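Local atomic coordinates of alpha-amylase (Eubacterium rectale DSM 17629, PDB entry 6AZ5), a protein that probably binds starch-type alpha-glucans through this family CBM41 carbohydrate-binding module of a cell-surface amylase from a human gut bacterium. Residues 2-7 with 55-60. Numbering follows the deposited sequence.
Sequences DHTFTI and TITVAG
His3 and Val58 exchange two backbone hydrogen bonds, His3 N to Val58 O at 2.8 Å and nearly straight, and Val58 N back to His3 O. Phe5 and Ile56 repeat the exchange, with Phe5 N giving to Ile56 O and Ile56 N to Phe5 O, the latter at 2.8 Å. Between these two hydrogen-bonded pairs sits the non-hydrogen-bonded pair Thr4 and Thr57, whose hydroxyls bond to each other on the more exposed face, OG1 to OG1 2.9 Å. Both threonines hold OG1 beside the backbone N (chi1 -66° and -59°), which turns the two hydroxyls inward across the strand gap. Strands 3-10 and 49-58 are antiparallel neighbours in the all-beta, beta-sandwich fold of a CBM41 module; strand 3-10 also pairs in parallel with strand 99-103, Thr6 bonding to Glu98 and Leu100 through the backbone. On the face carrying His3, Phe5, Ile56 and Val58, Phe5 CG sits between its backbone N and carbonyl carbon (chi1 60°), which lays the ring over Ile56. Ile56 CB makes a CH-pi contact with one ring face, 4.2 Å from its centroid, while Ile56 CG2 lies 3.6 Å from Phe5 CZ. Val58 CG1 comes to the edge of the Phe5 ring near CE1, and the other Val58 methyl, CG2, reaches the His3 ring edge at CD2 (4.1 Å). His3 NE2 is hydrogen-bonded to Glu98 OE1. Farther along, Ile56 CD1 touches Ile7 CG2 at 4.0 Å, and Leu25, Met27, Leu32 and Leu100 continue this apolar layer.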
loop_
_atom_site.group_PDB
_atom_site.type_symbol
_atom_site.label_atom_id
_atom_site.label_comp_id
_atom_site.label_asym_id
_atom_site.label_seq_id
_atom_site.Cartn_x
_atom_site.Cartn_y
_atom_site.Cartn_z
ATOM N N ASP A 2 -19.288 2.503 4.899
ATOM C CA ASP A 2 -17.834 2.480 4.744
ATOM C C ASP A 2 -17.398 2.110 3.337
ATOM O O ASP A 2 -18.142 1.486 2.583
ATOM C CB ASP A 2 -17.202 1.497 5.736
ATOM C CG ASP A 2 -17.393 1.921 7.175
ATOM O OD1 ASP A 2 -17.740 3.103 7.396
ATOM O OD2 ASP A 2 -17.190 1.082 8.082
ATOM N N HIS A 3 -16.178 2.503 2.993
ATOM C CA HIS A 3 -15.584 2.135 1.717
ATOM C C HIS A 3 -14.264 1.394 1.924
ATOM O O HIS A 3 -13.375 1.872 2.631
ATOM C CB HIS A 3 -15.359 3.374 0.853
ATOM C CG HIS A 3 -14.536 3.106 -0.365
ATOM N ND1 HIS A 3 -15.008 2.367 -1.432
ATOM C CD2 HIS A 3 -13.265 3.445 -0.675
ATOM C CE1 HIS A 3 -14.064 2.279 -2.350
ATOM N NE2 HIS A 3 -12.999 2.925 -1.923
ATOM N N THR A 4 -14.139 0.230 1.298
ATOM C CA THR A 4 -12.916 -0.564 1.391
ATOM C C THR A 4 -12.184 -0.606 0.049
ATOM O O THR A 4 -12.790 -0.858 -0.990
ATOM C CB THR A 4 -13.214 -2.005 1.851
ATOM O OG1 THR A 4 -13.706 -1.987 3.195
ATOM C CG2 THR A 4 -11.955 -2.854 1.809
ATOM N N PHE A 5 -10.880 -0.346 0.072
ATOM C CA PHE A 5 -10.066 -0.510 -1.120
ATOM C C PHE A 5 -8.910 -1.460 -0.842
ATOM O O PHE A 5 -8.548 -1.700 0.303
ATOM C CB PHE A 5 -9.543 0.838 -1.626
ATOM C CG PHE A 5 -8.693 1.583 -0.633
ATOM C CD1 PHE A 5 -9.270 2.457 0.279
ATOM C CD2 PHE A 5 -7.314 1.432 -0.627
ATOM C CE1 PHE A 5 -8.489 3.155 1.188
ATOM C CE2 PHE A 5 -6.527 2.123 0.282
ATOM C CZ PHE A 5 -7.116 2.986 1.189
ATOM N N THR A 6 -8.351 -2.011 -1.910
ATOM C CA THR A 6 -7.194 -2.878 -1.815
ATOM C C THR A 6 -5.964 -2.095 -2.246
ATOM O O THR A 6 -6.032 -1.283 -3.169
ATOM C CB THR A 6 -7.359 -4.131 -2.698
ATOM O OG1 THR A 6 -8.540 -4.838 -2.303
ATOM C CG2 THR A 6 -6.162 -5.048 -2.570
ATOM N N ILE A 7 -4.843 -2.315 -1.575
ATOM C CA ILE A 7 -3.604 -1.709 -2.028
ATOM C C ILE A 7 -2.492 -2.751 -2.121
ATOM O O ILE A 7 -2.196 -3.470 -1.161
ATOM C CB ILE A 7 -3.187 -0.517 -1.122
ATOM C CG1 ILE A 7 -1.785 -0.038 -1.480
ATOM C CG2 ILE A 7 -3.268 -0.882 0.346
ATOM C CD1 ILE A 7 -1.513 1.381 -1.016
ATOM N N THR A 55 -6.312 -4.890 2.582
ATOM C CA THR A 55 -7.484 -4.062 2.353
ATOM C C THR A 55 -7.577 -3.012 3.448
ATOM O O THR A 55 -7.154 -3.234 4.579
ATOM C CB THR A 55 -8.776 -4.884 2.321
ATOM O OG1 THR A 55 -8.914 -5.586 3.560
ATOM C CG2 THR A 55 -8.749 -5.883 1.175
ATOM N N ILE A 56 -8.116 -1.855 3.105
ATOM C CA ILE A 56 -8.160 -0.759 4.048
ATOM C C ILE A 56 -9.524 -0.089 3.967
ATOM O O ILE A 56 -10.037 0.172 2.881
ATOM C CB ILE A 56 -7.019 0.241 3.780
ATOM C CG1 ILE A 56 -5.687 -0.371 4.242
ATOM C CG2 ILE A 56 -7.271 1.543 4.496
ATOM C CD1 ILE A 56 -4.463 0.437 3.891
ATOM N N THR A 57 -10.121 0.146 5.127
ATOM C CA THR A 57 -11.470 0.678 5.200
ATOM C C THR A 57 -11.438 2.129 5.647
ATOM O O THR A 57 -10.814 2.456 6.657
ATOM C CB THR A 57 -12.339 -0.138 6.179
ATOM O OG1 THR A 57 -12.396 -1.501 5.745
ATOM C CG2 THR A 57 -13.747 0.429 6.255
ATOM N N VAL A 58 -12.097 2.993 4.882
ATOM C CA VAL A 58 -12.297 4.380 5.285
ATOM C C VAL A 58 -13.791 4.696 5.362
ATOM O O VAL A 58 -14.614 3.996 4.770
ATOM C CB VAL A 58 -11.613 5.364 4.314
ATOM C CG1 VAL A 58 -10.106 5.263 4.435
ATOM C CG2 VAL A 58 -12.058 5.104 2.885
ATOM N N ALA A 59 -14.137 5.740 6.110
ATOM C CA ALA A 59 -15.510 6.227 6.145
ATOM C C ALA A 59 -15.919 6.679 4.748
ATOM O O ALA A 59 -15.076 7.137 3.970
ATOM C CB ALA A 59 -15.652 7.366 7.138
ATOM N N GLY A 60 -17.206 6.545 4.436
ATOM C CA GLY A 60 -17.730 6.924 3.134
ATOM C C GLY A 60 -17.491 8.385 2.803
ATOM O O GLY A 60 -17.195 8.736 1.661
#